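Local coordinates for UPF0270 protein PA3463 (Pseudomonas aeruginosa, PDB 1Y0N) that is of unknown function and belongs to the uncharacterised UPF0270 family, folding as a small domain with two helices packed on an antiparallel sheet, at residues A[13-18]-A[63-68]; A[3-8]-A[52-57]; A[17-22]-A[42-47]. One frame throughout, in Å; residues are numbered along the deposited sequence.

All three contacts belong to one small domain and show how a short chain builds a core from few elements. Along the chain come strand 3-4, helix 12-24, helix 36-48, strand 52-56 and strand 63-67. Contact 2 joins strand 3-4 to the central strand 52-56, contact 1 sets helix 12-24 against the neighbouring strand 63-67, and contact 3 crosses the two helices. The segments of contacts 1 and 2 alternate in sequence, while contact 3 lies between the two halves of contact 2. Contact 1 shares Asn17 and Leu18 of helix 12-24 with contact 3, and its strand adjoins that of contact 2. The centres of contacts 2 and 3 are about 12 Å apart.

Contact 1: A[13-18]-A[63-68]; sequences DTLNNL and CQLMLR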
loop_
_atom_site.group_PDB
_atom_site.type_symbol
_atom_site.label_atom_id
_atom_site.label_comp_id
_atom_site.label_asym_id
_atom_site.label_seq_id
_atom_site.Cartn_x
_atom_site.Cartn_y
_atom_site.Cartn_z
ATOM N N ASP A 13 3.799 11.297 5.247
ATOM C CA ASP A 13 2.403 11.722 5.115
ATOM C C ASP A 13 1.686 11.097 3.947
ATOM O O ASP A 13 0.502 10.810 4.056
ATOM C CB ASP A 13 2.249 13.255 4.994
ATOM C CG ASP A 13 2.453 13.979 6.333
ATOM O OD1 ASP A 13 2.536 13.316 7.407
ATOM O OD2 ASP A 13 2.552 15.225 6.303
ATOM N N THR A 14 2.359 10.959 2.815
ATOM C CA THR A 14 1.691 10.286 1.745
ATOM C C THR A 14 1.441 8.828 2.190
ATOM O O THR A 14 0.385 8.342 1.952
ATOM C CB THR A 14 2.320 10.428 0.270
ATOM O OG1 THR A 14 3.227 9.344 -0.017
ATOM C CG2 THR A 14 2.993 11.767 0.012
ATOM N N LEU A 15 2.382 8.179 2.878
ATOM C CA LEU A 15 2.129 6.795 3.359
ATOM C C LEU A 15 0.898 6.705 4.287
ATOM O O LEU A 15 0.112 5.766 4.198
ATOM C CB LEU A 15 3.356 6.154 4.031
ATOM C CG LEU A 15 3.208 4.710 4.566
ATOM C CD1 LEU A 15 2.615 3.704 3.539
ATOM C CD2 LEU A 15 4.525 4.163 5.037
ATOM N N ASN A 16 0.729 7.699 5.166
ATOM C CA ASN A 16 -0.404 7.690 6.132
ATOM C C ASN A 16 -1.710 7.786 5.451
ATOM O O ASN A 16 -2.641 7.065 5.812
ATOM C CB ASN A 16 -0.284 8.796 7.204
ATOM C CG ASN A 16 0.938 8.608 8.077
ATOM O OD1 ASN A 16 1.401 7.480 8.263
ATOM N ND2 ASN A 16 1.501 9.726 8.588
ATOM N N ASN A 17 -1.763 8.677 4.454
ATOM C CA ASN A 17 -2.919 8.871 3.600
ATOM C C ASN A 17 -3.233 7.583 2.799
ATOM O O ASN A 17 -4.379 7.197 2.693
ATOM C CB ASN A 17 -2.710 10.044 2.590
ATOM C CG ASN A 17 -2.606 11.447 3.257
ATOM O OD1 ASN A 17 -3.185 11.698 4.305
ATOM N ND2 ASN A 17 -1.868 12.358 2.610
ATOM N N LEU A 18 -2.217 6.954 2.214
ATOM C CA LEU A 18 -2.413 5.639 1.512
ATOM C C LEU A 18 -2.975 4.550 2.487
ATOM O O LEU A 18 -3.847 3.768 2.112
ATOM C CB LEU A 18 -1.072 5.133 0.898
ATOM C CG LEU A 18 -0.269 5.911 -0.186
ATOM C CD1 LEU A 18 0.911 5.108 -0.720
ATOM C CD2 LEU A 18 -1.103 6.252 -1.351
ATOM N N CYS A 63 -0.230 6.597 -6.399
ATOM C CA CYS A 63 0.109 5.421 -5.596
ATOM C C CYS A 63 -1.154 4.784 -5.101
ATOM O O CYS A 63 -2.185 5.462 -4.877
ATOM C CB CYS A 63 0.940 5.792 -4.347
ATOM S SG CYS A 63 2.715 5.959 -4.596
ATOM N N GLN A 64 -1.069 3.482 -4.873
ATOM C CA GLN A 64 -2.121 2.811 -4.122
ATOM C C GLN A 64 -1.604 1.585 -3.308
ATOM O O GLN A 64 -0.809 0.804 -3.784
ATOM C CB GLN A 64 -3.242 2.378 -5.093
ATOM C CG GLN A 64 -4.420 1.716 -4.410
ATOM C CD GLN A 64 -5.630 1.745 -5.260
ATOM O OE1 GLN A 64 -6.578 0.986 -5.050
ATOM N NE2 GLN A 64 -5.618 2.636 -6.248
ATOM N N LEU A 65 -2.097 1.460 -2.080
ATOM C CA LEU A 65 -1.823 0.312 -1.258
ATOM C C LEU A 65 -2.770 -0.803 -1.691
ATOM O O LEU A 65 -3.952 -0.531 -1.900
ATOM C CB LEU A 65 -2.113 0.621 0.200
ATOM C CG LEU A 65 -0.935 0.355 1.108
ATOM C CD1 LEU A 65 -0.591 1.764 1.629
ATOM C CD2 LEU A 65 -1.289 -0.512 2.256
ATOM N N MET A 66 -2.228 -2.015 -1.871
ATOM C CA MET A 66 -3.019 -3.195 -2.262
ATOM C C MET A 66 -2.531 -4.441 -1.497
ATOM O O MET A 66 -1.361 -4.566 -1.179
ATOM C CB MET A 66 -2.922 -3.427 -3.809
ATOM C CG MET A 66 -3.894 -2.505 -4.728
ATOM S SD MET A 66 -3.850 -3.056 -6.420
ATOM C CE MET A 66 -5.171 -4.241 -6.173
ATOM N N LEU A 67 -3.424 -5.373 -1.226
ATOM C CA LEU A 67 -3.023 -6.703 -0.758
ATOM C C LEU A 67 -2.262 -7.409 -1.908
ATOM O O LEU A 67 -2.679 -7.363 -3.058
ATOM C CB LEU A 67 -4.248 -7.566 -0.382
ATOM C CG LEU A 67 -5.032 -7.216 0.897
ATOM C CD1 LEU A 67 -6.297 -8.095 1.092
ATOM C CD2 LEU A 67 -4.088 -7.346 2.082
ATOM N N ARG A 68 -1.117 -7.954 -1.597
ATOM C CA ARG A 68 -0.318 -8.777 -2.562
ATOM C C ARG A 68 -1.220 -9.771 -3.306
ATOM O O ARG A 68 -1.021 -9.995 -4.477
ATOM C CB ARG A 68 0.768 -9.566 -1.806
ATOM C CG ARG A 68 1.683 -10.408 -2.768
ATOM C CD ARG A 68 2.732 -11.237 -1.953
ATOM N NE ARG A 68 3.735 -10.315 -1.445
ATOM C CZ ARG A 68 4.742 -9.826 -2.155
ATOM N NH1 ARG A 68 4.991 -10.226 -3.410
ATOM N NH2 ARG A 68 5.501 -8.914 -1.600
HETATM O O HOH W 1 -3.963 3.174 -0.700
#
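Leu18 meets Cys63 and Leu65 without any ring, amide or guanidinium taking part, so there are no faces or edges to match: a leucine fork sits against the CB of a cysteine and the methyl of a second leucine. Both methyls of Leu18 straddle the Cys63 CB; CD1 and CD2 each lie 3.7 Å from that carbon. The fork is put there by a CG anti to the carbonyl carbon (chi1 -61°). At the root of the same side chain, Leu18 CB is pressed by Leu65 CD1 at 3.5 Å, tighter than ordinary carbon contact, and Leu15 adds a looser methyl contact, CD1 to Leu65 CD1 at 4.2 Å. The polar link is a single water, which donates to Leu18 O at 2.9 Å and accepts from Leu65 N at 2.9 Å. It occupies the backbone N-H of a strand whose residues Gln64 and Met66 pair with Leu55 and Val53, while Leu18 O also accepts the helical bond from Phe22 N. Helix 12-24 thus lies across strand 63-67 at -49°, with the local axes 8.8 Å apart, and Leu65 reaches on to Leu19 and Phe22 of that helix, to Leu47 of helix 36-48 and to Ile54 of strand 52-56.

Contact 2: A[3-8]-A[52-57]; sequences MLIPHD and AVILFD. With GOL (glycerol), chain B.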
loop_
_atom_site.group_PDB
_atom_site.type_symbol
_atom_site.label_atom_id
_atom_site.label_comp_id
_atom_site.label_asym_id
_atom_site.label_seq_id
_atom_site.Cartn_x
_atom_site.Cartn_y
_atom_site.Cartn_z
ATOM N N MET A 3 4.248 0.203 -11.006
ATOM C CA MET A 3 5.399 -0.484 -10.428
ATOM C C MET A 3 5.266 -0.542 -8.904
ATOM O O MET A 3 4.569 0.263 -8.304
ATOM C CB MET A 3 6.697 0.241 -10.807
ATOM C CG MET A 3 7.149 1.308 -9.799
ATOM S SD MET A 3 7.962 2.794 -10.459
ATOM C CE MET A 3 9.585 2.603 -9.797
ATOM N N LEU A 4 5.950 -1.495 -8.290
ATOM C CA LEU A 4 6.052 -1.563 -6.845
ATOM C C LEU A 4 7.087 -0.597 -6.294
ATOM O O LEU A 4 8.171 -0.479 -6.835
ATOM C CB LEU A 4 6.410 -2.971 -6.408
ATOM C CG LEU A 4 5.393 -4.080 -6.635
ATOM C CD1 LEU A 4 5.961 -5.364 -6.139
ATOM C CD2 LEU A 4 4.096 -3.795 -5.961
ATOM N N ILE A 5 6.744 0.071 -5.201
ATOM C CA ILE A 5 7.674 0.906 -4.458
ATOM C C ILE A 5 7.680 0.552 -2.947
ATOM O O ILE A 5 6.602 0.483 -2.307
ATOM C CB ILE A 5 7.450 2.427 -4.671
ATOM C CG1 ILE A 5 6.049 2.874 -4.304
ATOM C CG2 ILE A 5 7.689 2.814 -6.121
ATOM C CD1 ILE A 5 5.822 4.348 -4.657
ATOM N N PRO A 6 8.869 0.290 -2.382
ATOM C CA PRO A 6 8.884 -0.113 -0.975
ATOM C C PRO A 6 8.307 0.995 -0.083
ATOM O O PRO A 6 8.631 2.159 -0.275
ATOM C CB PRO A 6 10.377 -0.386 -0.692
ATOM C CG PRO A 6 11.112 0.307 -1.757
ATOM C CD PRO A 6 10.213 0.303 -2.966
ATOM N N HIS A 7 7.487 0.615 0.902
ATOM C CA HIS A 7 6.829 1.574 1.810
ATOM C C HIS A 7 7.801 2.522 2.534
ATOM O O HIS A 7 7.477 3.695 2.761
ATOM C CB HIS A 7 5.922 0.835 2.834
ATOM C CG HIS A 7 6.676 -0.101 3.753
ATOM N ND1 HIS A 7 6.994 -1.396 3.402
ATOM C CD2 HIS A 7 7.204 0.091 4.981
ATOM C CE1 HIS A 7 7.677 -1.967 4.382
ATOM N NE2 HIS A 7 7.819 -1.085 5.352
ATOM N N ASP A 8 8.987 1.995 2.862
ATOM C CA ASP A 8 10.030 2.733 3.599
ATOM C C ASP A 8 10.739 3.784 2.738
ATOM O O ASP A 8 11.478 4.617 3.245
ATOM C CB ASP A 8 11.046 1.775 4.227
ATOM C CG ASP A 8 11.512 0.691 3.280
ATOM O OD1 ASP A 8 10.756 -0.300 3.038
ATOM O OD2 ASP A 8 12.659 0.799 2.807
ATOM N N ALA A 52 0.873 -6.723 2.102
ATOM C CA ALA A 52 0.359 -5.542 1.349
ATOM C C ALA A 52 1.577 -4.915 0.732
ATOM O O ALA A 52 2.663 -5.042 1.272
ATOM C CB ALA A 52 -0.341 -4.504 2.320
ATOM N N VAL A 53 1.385 -4.317 -0.447
ATOM C CA VAL A 53 2.427 -3.664 -1.193
ATOM C C VAL A 53 1.870 -2.325 -1.699
ATOM O O VAL A 53 0.643 -2.034 -1.557
ATOM C CB VAL A 53 2.921 -4.535 -2.429
ATOM C CG1 VAL A 53 3.480 -5.926 -1.961
ATOM C CG2 VAL A 53 1.759 -4.728 -3.439
ATOM N N ILE A 54 2.773 -1.507 -2.245
ATOM C CA ILE A 54 2.376 -0.241 -2.821
ATOM C C ILE A 54 2.709 -0.225 -4.299
ATOM O O ILE A 54 3.839 -0.416 -4.668
ATOM C CB ILE A 54 3.052 0.938 -2.117
ATOM C CG1 ILE A 54 2.533 0.950 -0.654
ATOM C CG2 ILE A 54 2.675 2.271 -2.846
ATOM C CD1 ILE A 54 3.419 1.593 0.259
ATOM N N LEU A 55 1.689 0.012 -5.095
ATOM C CA LEU A 55 1.815 0.173 -6.519
ATOM C C LEU A 55 1.868 1.648 -6.923
ATOM O O LEU A 55 1.075 2.467 -6.477
ATOM C CB LEU A 55 0.641 -0.504 -7.235
ATOM C CG LEU A 55 0.580 -2.023 -7.273
ATOM C CD1 LEU A 55 -0.554 -2.361 -8.232
ATOM C CD2 LEU A 55 1.926 -2.725 -7.786
ATOM N N PHE A 56 2.796 1.954 -7.796
ATOM C CA PHE A 56 2.970 3.316 -8.290
ATOM C C PHE A 56 2.864 3.391 -9.823
ATOM O O PHE A 56 3.483 2.592 -10.493
ATOM C CB PHE A 56 4.367 3.821 -7.924
ATOM C CG PHE A 56 4.636 5.218 -8.417
ATOM C CD1 PHE A 56 3.914 6.316 -7.895
ATOM C CD2 PHE A 56 5.540 5.438 -9.443
ATOM C CE1 PHE A 56 4.167 7.633 -8.349
ATOM C CE2 PHE A 56 5.784 6.769 -9.906
ATOM C CZ PHE A 56 5.068 7.839 -9.348
ATOM N N ASP A 57 2.076 4.352 -10.323
ATOM C CA ASP A 57 1.864 4.587 -11.756
ATOM C C ASP A 57 2.668 5.813 -12.200
ATOM O O ASP A 57 2.342 6.910 -11.821
ATOM C CB ASP A 57 0.391 4.886 -12.014
ATOM C CG ASP A 57 0.043 4.997 -13.529
ATOM O OD1 ASP A 57 0.938 4.749 -14.394
ATOM O OD2 ASP A 57 -1.139 5.304 -13.841
HETATM C C1 GOL B . 6.166 -3.579 -2.009
HETATM O O1 GOL B . 7.416 -3.553 -2.679
HETATM C C2 GOL B . 5.508 -2.243 -1.687
HETATM O O2 GOL B . 5.968 -1.151 -2.404
HETATM C C3 GOL B . 5.342 -1.831 -0.192
HETATM O O3 GOL B . 6.428 -2.087 0.674
#
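Met3 and Phe56 form the hydrogen-bonded pair of a short antiparallel beta bridge, which adds strand 3-4 as an outer strand beside the central strand 52-56. The bridge is closed by Met3 N to Phe56 O at 2.6 Å and Phe56 N to Met3 O at 2.5 Å, modelled lengths that are short and carry no further meaning, and Ile5 N prolongs it with a bond to Ile54 O at 3.0 Å. On the face that carries Met3 and Phe56, the two side chains run side by side in the same direction. The thioether comes to the ring from its edge, SD lying 3.7 Å from Phe56 CD2 and 82° off the ring normal, a Met-aromatic contact rather than a stack over the face. Ile5 closes in beside them: its CG1 branch, held between the backbone N and the carbonyl carbon (chi1 57°), carries CD1 to within 3.6 Å of Phe56 CB, while CG1 itself rests on Ile54 CG2. Leu4 and Leu55, the non-hydrogen-bonded pair, turn to the other face, where Leu4 lies obliquely across Val53. A glycerol, probably from the crystallisation liquor, is modelled too close to Ile5 and Ile54 for its exact place to be trusted; as modelled, its O3 is hydrogen-bonded to His7 ND1 and accepts from His7 N. Ile54 looks the opposite way from Leu4 and Leu55, toward Leu15, Leu18 and Leu47 of the helices, and where the chain enters a 3-10 turn its CD1 abuts His7 CB at 3.7 Å.

Contact 3: A[17-22]-A[42-47]; sequences NLLEDF and RARHAL
Leu19 is the hub between helices 12-24 and 36-48, and its two methyls divide the work between two kinds of partner. The first kind is purely apolar. Leu19 CD2 is lodged between Ala43 CB at 3.6 Å and Leu47 CD1 at 3.7 Å, two residues one helical turn apart on the facing helix. The Phe22 ring, a turn further along helix 12-24, comes obliquely to the same alanine, with CD2 4.0 Å from Ala43 CB. This small methyl therefore receives both larger side chains, and around it the backbones draw nearest, Leu19 CA and Ala43 CA being 6.7 Å apart.

The second kind sets an apolar methyl against a charged flat group. Leu19 CD1 stands over the centre of one face of the Arg44 guanidinium, 3.5 Å from CZ, and the two side chains cross at about a right angle. The arginine chain is extended from CG to NE, then turns at chi4 (-81°), which brings the guanidinium face to the methyl that CG also touches. The N-H groups of a guanidinium lie in its plane, so a methyl over the face does not compete with bonds made at the rim: NH2 is hydrogen-bonded to Asn16 OD1 of helix 12-24, and NE has a long, weak ion pair with Glu41.

Hydrogen bonding between the two segments is absent; polar backbone groups are served within each helix, as by Leu47 N to Ala43 O at 2.9 Å. The axes run 10.4 Å apart and cross at 111°. Steeply crossed, with Leu65 and Ile54 of the strands touching residues of both helices, the pair forms the helical layer of a two-layer alpha+beta arrangement, with the helices on one face of an antiparallel sheet.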
loop_
_atom_site.group_PDB
_atom_site.type_symbol
_atom_site.label_atom_id
_atom_site.label_comp_id
_atom_site.label_asym_id
_atom_site.label_seq_id
_atom_site.Cartn_x
_atom_site.Cartn_y
_atom_site.Cartn_z
ATOM N N ASN A 17 -1.763 8.677 4.454
ATOM C CA ASN A 17 -2.919 8.871 3.600
ATOM C C ASN A 17 -3.233 7.583 2.799
ATOM O O ASN A 17 -4.379 7.197 2.693
ATOM C CB ASN A 17 -2.710 10.044 2.590
ATOM C CG ASN A 17 -2.606 11.447 3.257
ATOM O OD1 ASN A 17 -3.185 11.698 4.305
ATOM N ND2 ASN A 17 -1.868 12.358 2.610
ATOM N N LEU A 18 -2.217 6.954 2.214
ATOM C CA LEU A 18 -2.413 5.639 1.512
ATOM C C LEU A 18 -2.975 4.550 2.487
ATOM O O LEU A 18 -3.847 3.768 2.112
ATOM C CB LEU A 18 -1.072 5.133 0.898
ATOM C CG LEU A 18 -0.269 5.911 -0.186
ATOM C CD1 LEU A 18 0.911 5.108 -0.720
ATOM C CD2 LEU A 18 -1.103 6.252 -1.351
ATOM N N LEU A 19 -2.447 4.511 3.720
ATOM C CA LEU A 19 -2.904 3.523 4.718
ATOM C C LEU A 19 -4.358 3.745 5.088
ATOM O O LEU A 19 -5.140 2.812 5.113
ATOM C CB LEU A 19 -2.013 3.548 5.979
ATOM C CG LEU A 19 -0.657 2.871 5.801
ATOM C CD1 LEU A 19 0.278 3.365 6.912
ATOM C CD2 LEU A 19 -0.791 1.357 5.840
ATOM N N GLU A 20 -4.720 5.011 5.352
ATOM C CA GLU A 20 -6.094 5.403 5.643
ATOM C C GLU A 20 -7.030 5.096 4.487
ATOM O O GLU A 20 -8.098 4.487 4.713
ATOM C CB GLU A 20 -6.147 6.888 6.105
ATOM C CG GLU A 20 -7.536 7.420 6.214
ATOM C CD GLU A 20 -7.647 8.657 7.119
ATOM O OE1 GLU A 20 -6.583 9.215 7.576
ATOM O OE2 GLU A 20 -8.838 9.028 7.354
ATOM N N ASP A 21 -6.632 5.440 3.248
ATOM C CA ASP A 21 -7.428 5.062 2.056
ATOM C C ASP A 21 -7.693 3.573 2.036
ATOM O O ASP A 21 -8.822 3.131 1.862
ATOM C CB ASP A 21 -6.721 5.450 0.739
ATOM C CG ASP A 21 -6.687 6.970 0.524
ATOM O OD1 ASP A 21 -7.382 7.681 1.271
ATOM O OD2 ASP A 21 -5.933 7.441 -0.362
ATOM N N PHE A 22 -6.653 2.790 2.258
ATOM C CA PHE A 22 -6.729 1.313 2.115
ATOM C C PHE A 22 -7.703 0.749 3.110
ATOM O O PHE A 22 -8.576 -0.036 2.752
ATOM C CB PHE A 22 -5.308 0.733 2.262
ATOM C CG PHE A 22 -5.256 -0.761 2.295
ATOM C CD1 PHE A 22 -5.452 -1.506 1.145
ATOM C CD2 PHE A 22 -5.039 -1.422 3.507
ATOM C CE1 PHE A 22 -5.424 -2.920 1.178
ATOM C CE2 PHE A 22 -4.963 -2.832 3.564
ATOM C CZ PHE A 22 -5.189 -3.579 2.408
ATOM N N ARG A 42 -2.620 -2.425 11.754
ATOM C CA ARG A 42 -2.700 -3.749 11.171
ATOM C C ARG A 42 -2.198 -3.684 9.724
ATOM O O ARG A 42 -1.490 -4.561 9.258
ATOM C CB ARG A 42 -4.113 -4.296 11.137
ATOM C CG ARG A 42 -4.747 -4.657 12.458
ATOM C CD ARG A 42 -6.118 -5.183 12.188
ATOM N NE ARG A 42 -6.715 -5.572 13.466
ATOM C CZ ARG A 42 -8.015 -5.721 13.664
ATOM N NH1 ARG A 42 -8.864 -5.503 12.661
ATOM N NH2 ARG A 42 -8.476 -6.089 14.851
ATOM N N ALA A 43 -2.556 -2.622 9.003
ATOM C CA ALA A 43 -2.085 -2.476 7.603
ATOM C C ALA A 43 -0.545 -2.213 7.501
ATOM O O ALA A 43 0.134 -2.649 6.562
ATOM C CB ALA A 43 -2.927 -1.379 6.903
ATOM N N ARG A 44 0.001 -1.462 8.453
ATOM C CA ARG A 44 1.415 -1.194 8.511
ATOM C C ARG A 44 2.208 -2.491 8.751
ATOM O O ARG A 44 3.309 -2.623 8.246
ATOM C CB ARG A 44 1.800 -0.260 9.663
ATOM C CG ARG A 44 1.539 1.191 9.499
ATOM C CD ARG A 44 2.174 2.055 10.673
ATOM N NE ARG A 44 1.601 3.383 10.592
ATOM C CZ ARG A 44 2.011 4.334 9.757
ATOM N NH1 ARG A 44 3.024 4.109 8.909
ATOM N NH2 ARG A 44 1.375 5.512 9.759
ATOM N N HIS A 45 1.681 -3.345 9.611
ATOM C CA HIS A 45 2.282 -4.672 9.868
ATOM C C HIS A 45 2.262 -5.510 8.579
ATOM O O HIS A 45 3.248 -6.176 8.254
ATOM C CB HIS A 45 1.508 -5.384 10.953
ATOM C CG HIS A 45 2.175 -6.624 11.462
ATOM N ND1 HIS A 45 3.401 -6.611 12.074
ATOM C CD2 HIS A 45 1.753 -7.914 11.482
ATOM C CE1 HIS A 45 3.717 -7.839 12.449
ATOM N NE2 HIS A 45 2.744 -8.650 12.078
ATOM N N ALA A 46 1.124 -5.481 7.890
ATOM C CA ALA A 46 0.926 -6.190 6.615
ATOM C C ALA A 46 1.973 -5.678 5.598
ATOM O O ALA A 46 2.579 -6.485 4.864
ATOM C CB ALA A 46 -0.474 -5.986 6.102
ATOM N N LEU A 47 2.258 -4.349 5.607
ATOM C CA LEU A 47 3.321 -3.795 4.714
ATOM C C LEU A 47 4.704 -4.304 5.109
ATOM O O LEU A 47 5.545 -4.728 4.219
ATOM C CB LEU A 47 3.345 -2.242 4.753
ATOM C CG LEU A 47 2.236 -1.499 4.014
ATOM C CD1 LEU A 47 2.404 -0.057 4.506
ATOM C CD2 LEU A 47 2.537 -1.660 2.493
#